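Local coordinates for type II secretion system protein L (Pseudomonas aeruginosa, PDB 6GHU), which helps assemble the type II secretion system in the inner membrane, linking the cytoplasmic energy-providing component XcpR to the rest of the secretion machinery, at residues A[33-39]-A[71-77]. Numbering follows the deposited sequence.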
ATOM      1  N   VAL A  33      -5.737   6.665  -1.415  1.00 29.73           N
ATOM      2  CA  VAL A  33      -4.353   6.260  -1.196  1.00 28.22           C
ATOM      3  C   VAL A  33      -3.456   7.393  -1.678  1.00 25.00           C
ATOM      4  O   VAL A  33      -3.550   7.811  -2.840  1.00 25.83           O
ATOM      5  CB  VAL A  33      -4.027   4.946  -1.925  1.00 28.82           C
ATOM      6  CG1 VAL A  33      -2.591   4.512  -1.644  1.00 27.77           C
ATOM      7  CG2 VAL A  33      -5.010   3.849  -1.517  1.00 37.26           C
ATOM      8  N   ALA A  34      -2.586   7.883  -0.795  1.00 24.94           N
ATOM      9  CA  ALA A  34      -1.657   8.961  -1.118  1.00 26.63           C
ATOM     10  C   ALA A  34      -0.235   8.422  -1.201  1.00 24.11           C
ATOM     11  O   ALA A  34       0.195   7.637  -0.350  1.00 26.12           O
ATOM     12  CB  ALA A  34      -1.715  10.082  -0.079  1.00 26.59           C
ATOM     13  N   LEU A  35       0.494   8.868  -2.223  1.00 20.18           N
ATOM     14  CA  LEU A  35       1.835   8.387  -2.524  1.00 24.54           C
ATOM     15  C   LEU A  35       2.764   9.569  -2.755  1.00 23.04           C
ATOM     16  O   LEU A  35       2.460  10.449  -3.568  1.00 23.52           O
ATOM     17  CB  LEU A  35       1.847   7.490  -3.772  1.00 37.12           C
ATOM     18  CG  LEU A  35       1.143   6.135  -3.738  1.00 40.98           C
ATOM     19  CD1 LEU A  35      -0.346   6.284  -3.997  1.00 31.11           C
ATOM     20  CD2 LEU A  35       1.774   5.193  -4.757  1.00 43.12           C
ATOM     21  N   GLN A  36       3.891   9.582  -2.049  1.00 20.68           N
ATOM     22  CA  GLN A  36       4.988  10.500  -2.336  1.00 22.19           C
ATOM     23  C   GLN A  36       5.973   9.787  -3.254  1.00 20.61           C
ATOM     24  O   GLN A  36       6.583   8.788  -2.854  1.00 20.13           O
ATOM     25  CB  GLN A  36       5.685  10.940  -1.050  1.00 30.11           C
ATOM     26  CG  GLN A  36       4.814  11.737  -0.101  1.00 26.46           C
ATOM     27  CD  GLN A  36       4.612  13.158  -0.554  1.00 35.11           C
ATOM     28  OE1 GLN A  36       5.237  13.615  -1.515  1.00 36.87           O
ATOM     29  NE2 GLN A  36       3.741  13.879   0.145  1.00 35.93           N
ATOM     30  N   VAL A  37       6.128  10.293  -4.476  1.00 20.45           N
ATOM     31  CA  VAL A  37       6.951   9.635  -5.481  1.00 21.20           C
ATOM     32  C   VAL A  37       8.055  10.579  -5.934  1.00 21.75           C
ATOM     33  O   VAL A  37       7.958  11.803  -5.823  1.00 21.96           O
ATOM     34  CB  VAL A  37       6.122   9.159  -6.696  1.00 23.65           C
ATOM     35  CG1 VAL A  37       5.062   8.158  -6.265  1.00 23.73           C
ATOM     36  CG2 VAL A  37       5.476  10.341  -7.418  1.00 26.45           C
ATOM     37  N   ARG A  38       9.124   9.981  -6.448  1.00 27.90           N
ATOM     38  CA  ARG A  38      10.169  10.707  -7.147  1.00 25.55           C
ATOM     39  C   ARG A  38      10.424  10.023  -8.482  1.00 23.46           C
ATOM     40  O   ARG A  38      10.224   8.814  -8.626  1.00 23.06           O
ATOM     41  CB  ARG A  38      11.468  10.778  -6.322  1.00 26.92           C
ATOM     42  CG  ARG A  38      11.379  11.720  -5.136  1.00 40.50           C
ATOM     43  CD  ARG A  38      12.756  12.065  -4.587  1.00 49.91           C
ATOM     44  NE  ARG A  38      12.750  13.330  -3.847  1.00 65.07           N
ATOM     45  CZ  ARG A  38      12.508  13.451  -2.542  1.00 72.78           C
ATOM     46  NH1 ARG A  38      12.246  12.382  -1.798  1.00 54.23           N
ATOM     47  NH2 ARG A  38      12.529  14.652  -1.977  1.00 68.68           N
ATOM     48  N   ALA A  39      10.855  10.810  -9.462  1.00 21.54           N
ATOM     49  CA  ALA A  39      11.160  10.297 -10.788  1.00 17.54           C
ATOM     50  C   ALA A  39      12.218  11.196 -11.408  1.00 20.25           C
ATOM     51  O   ALA A  39      12.431  12.320 -10.941  1.00 22.38           O
ATOM     52  CB  ALA A  39       9.902  10.243 -11.668  1.00 19.84           C
ATOM     53  N   VAL A  71      12.564  14.819  -9.689  1.00 19.52           N
ATOM     54  CA  VAL A  71      11.375  15.590  -9.351  1.00 21.55           C
ATOM     55  C   VAL A  71      10.555  14.771  -8.358  1.00 23.81           C
ATOM     56  O   VAL A  71      10.684  13.547  -8.265  1.00 21.97           O
ATOM     57  CB  VAL A  71      10.539  15.953 -10.600  1.00 19.92           C
ATOM     58  CG1 VAL A  71      11.404  16.684 -11.625  1.00 22.94           C
ATOM     59  CG2 VAL A  71       9.938  14.710 -11.238  1.00 20.14           C
ATOM     60  N   SER A  72       9.702  15.461  -7.603  1.00 20.40           N
ATOM     61  CA  SER A  72       8.888  14.822  -6.579  1.00 26.34           C
ATOM     62  C   SER A  72       7.482  15.389  -6.637  1.00 24.73           C
ATOM     63  O   SER A  72       7.277  16.550  -7.001  1.00 22.06           O
ATOM     64  CB  SER A  72       9.463  15.024  -5.174  1.00 27.84           C
ATOM     65  OG  SER A  72       9.423  16.387  -4.809  1.00 32.81           O
ATOM     66  N   ALA A  73       6.516  14.550  -6.279  1.00 18.70           N
ATOM     67  CA  ALA A  73       5.113  14.930  -6.308  1.00 21.28           C
ATOM     68  C   ALA A  73       4.340  13.976  -5.414  1.00 21.06           C
ATOM     69  O   ALA A  73       4.856  12.946  -4.971  1.00 22.15           O
ATOM     70  CB  ALA A  73       4.558  14.904  -7.733  1.00 24.33           C
ATOM     71  N   ARG A  74       3.092  14.338  -5.150  1.00 22.12           N
ATOM     72  CA  ARG A  74       2.168  13.509  -4.392  1.00 22.93           C
ATOM     73  C   ARG A  74       1.109  12.962  -5.336  1.00 21.56           C
ATOM     74  O   ARG A  74       0.490  13.722  -6.088  1.00 25.14           O
ATOM     75  CB  ARG A  74       1.526  14.320  -3.263  1.00 32.51           C
ATOM     76  CG  ARG A  74       0.671  13.518  -2.303  1.00 25.12           C
ATOM     77  CD  ARG A  74       0.384  14.346  -1.053  1.00 27.74           C
ATOM     78  NE  ARG A  74      -0.509  13.669  -0.119  1.00 23.22           N
ATOM     79  CZ  ARG A  74      -1.834  13.735  -0.169  1.00 25.02           C
ATOM     80  NH1 ARG A  74      -2.438  14.435  -1.121  1.00 21.39           N
ATOM     81  NH2 ARG A  74      -2.556  13.097   0.739  1.00 33.03           N
ATOM     82  N   LEU A  75       0.928  11.645  -5.317  1.00 22.13           N
ATOM     83  CA  LEU A  75      -0.113  10.971  -6.086  1.00 25.72           C
ATOM     84  C   LEU A  75      -1.237  10.553  -5.150  1.00 24.06           C
ATOM     85  O   LEU A  75      -0.977   9.999  -4.077  1.00 22.35           O
ATOM     86  CB  LEU A  75       0.434   9.729  -6.795  1.00 30.20           C
ATOM     87  CG  LEU A  75       0.951   9.806  -8.226  1.00 39.19           C
ATOM     88  CD1 LEU A  75       1.458   8.433  -8.638  1.00 34.20           C
ATOM     89  CD2 LEU A  75      -0.128  10.269  -9.172  1.00 30.42           C
ATOM     90  N   VAL A  76      -2.475  10.817  -5.552  1.00 26.08           N
ATOM     91  CA  VAL A  76      -3.660  10.363  -4.830  1.00 19.10           C
ATOM     92  C   VAL A  76      -4.407   9.397  -5.741  1.00 25.48           C
ATOM     93  O   VAL A  76      -4.767   9.757  -6.870  1.00 23.62           O
ATOM     94  CB  VAL A  76      -4.563  11.535  -4.413  1.00 25.31           C
ATOM     95  CG1 VAL A  76      -5.851  11.027  -3.766  1.00 32.57           C
ATOM     96  CG2 VAL A  76      -3.823  12.464  -3.461  1.00 29.56           C
ATOM     97  N   ILE A  77      -4.635   8.178  -5.257  1.00 23.06           N
ATOM     98  CA  ILE A  77      -5.322   7.138  -6.016  1.00 27.47           C
ATOM     99  C   ILE A  77      -6.568   6.717  -5.247  1.00 34.64           C
ATOM    100  O   ILE A  77      -6.502   6.471  -4.037  1.00 25.24           O
ATOM    101  CB  ILE A  77      -4.414   5.923  -6.271  1.00 29.38           C
ATOM    102  CG1 ILE A  77      -3.121   6.370  -6.954  1.00 32.57           C
ATOM    103  CG2 ILE A  77      -5.154   4.895  -7.122  1.00 31.15           C
ATOM    104  CD1 ILE A  77      -2.103   5.266  -7.141  1.00 41.51           C
TER
HETATM  105  O   HOH W   1       1.572  12.927   1.463  1.00 30.16           O
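Strands 33-39 and 71-77 form the central antiparallel pair of the four-stranded sheet in this ferredoxin-like periplasmic domain. V33, L35, V37 and A39 face I77, L75, A73 and V71 as hydrogen-bonded pairs, each closed by two reciprocal N-H...O=C bonds. The L35-L75 pair has the shortest of the eight, about 2.6 Å for L75 N to L35 O. The longest, A73 N to V37 O, measures 3.1 Å. At the non-hydrogen-bonded pairs the CA-H groups point to carbonyl oxygens of the opposite strand, as R38 CA does to V71 O at 3.1 Å.

The side chains of the hydrogen-bonded pairs all lie on the helix-covered face, which suits their aliphatic character. L35 and L75 meet through their CB atoms. The L35 CD1 methyl reaches diagonally to I77 CD1, 3.7 Å away; I77 CG1, anti to the carbonyl carbon (chi1 -55°), directs CD1 toward L35. A73 and A39 bring just a methyl group each to this layer of larger side chains.

The other face is more polar. R74 lays one face of its guanidinium over A34, and R74 NH2 is 3.2 Å from A34 CB; so small a residue lets the flat group lie close to the sheet. Q36 bends at chi2 (-76°) and crosses the arginine chain, its NE2 3.6 Å from R74 CD. The amide and guanidinium planes stand 52° apart. A water in the guanidinium plane, at its edge, accepts from both Q36 NE2 and R74 NE, each at 2.7 Å, joining two polar groups that do not bond each other directly. Farther along, R38 packs its aliphatic CG on CB of the small S72, while its charged end suits this exposed position.

Strand 20-27 flanks 33-39 and strand 59-67 flanks 71-77. Beneath the aliphatic face, helix 3-14 receives V33, L35 and I77, whereas helix 42-54 receives V37, A39 and V71.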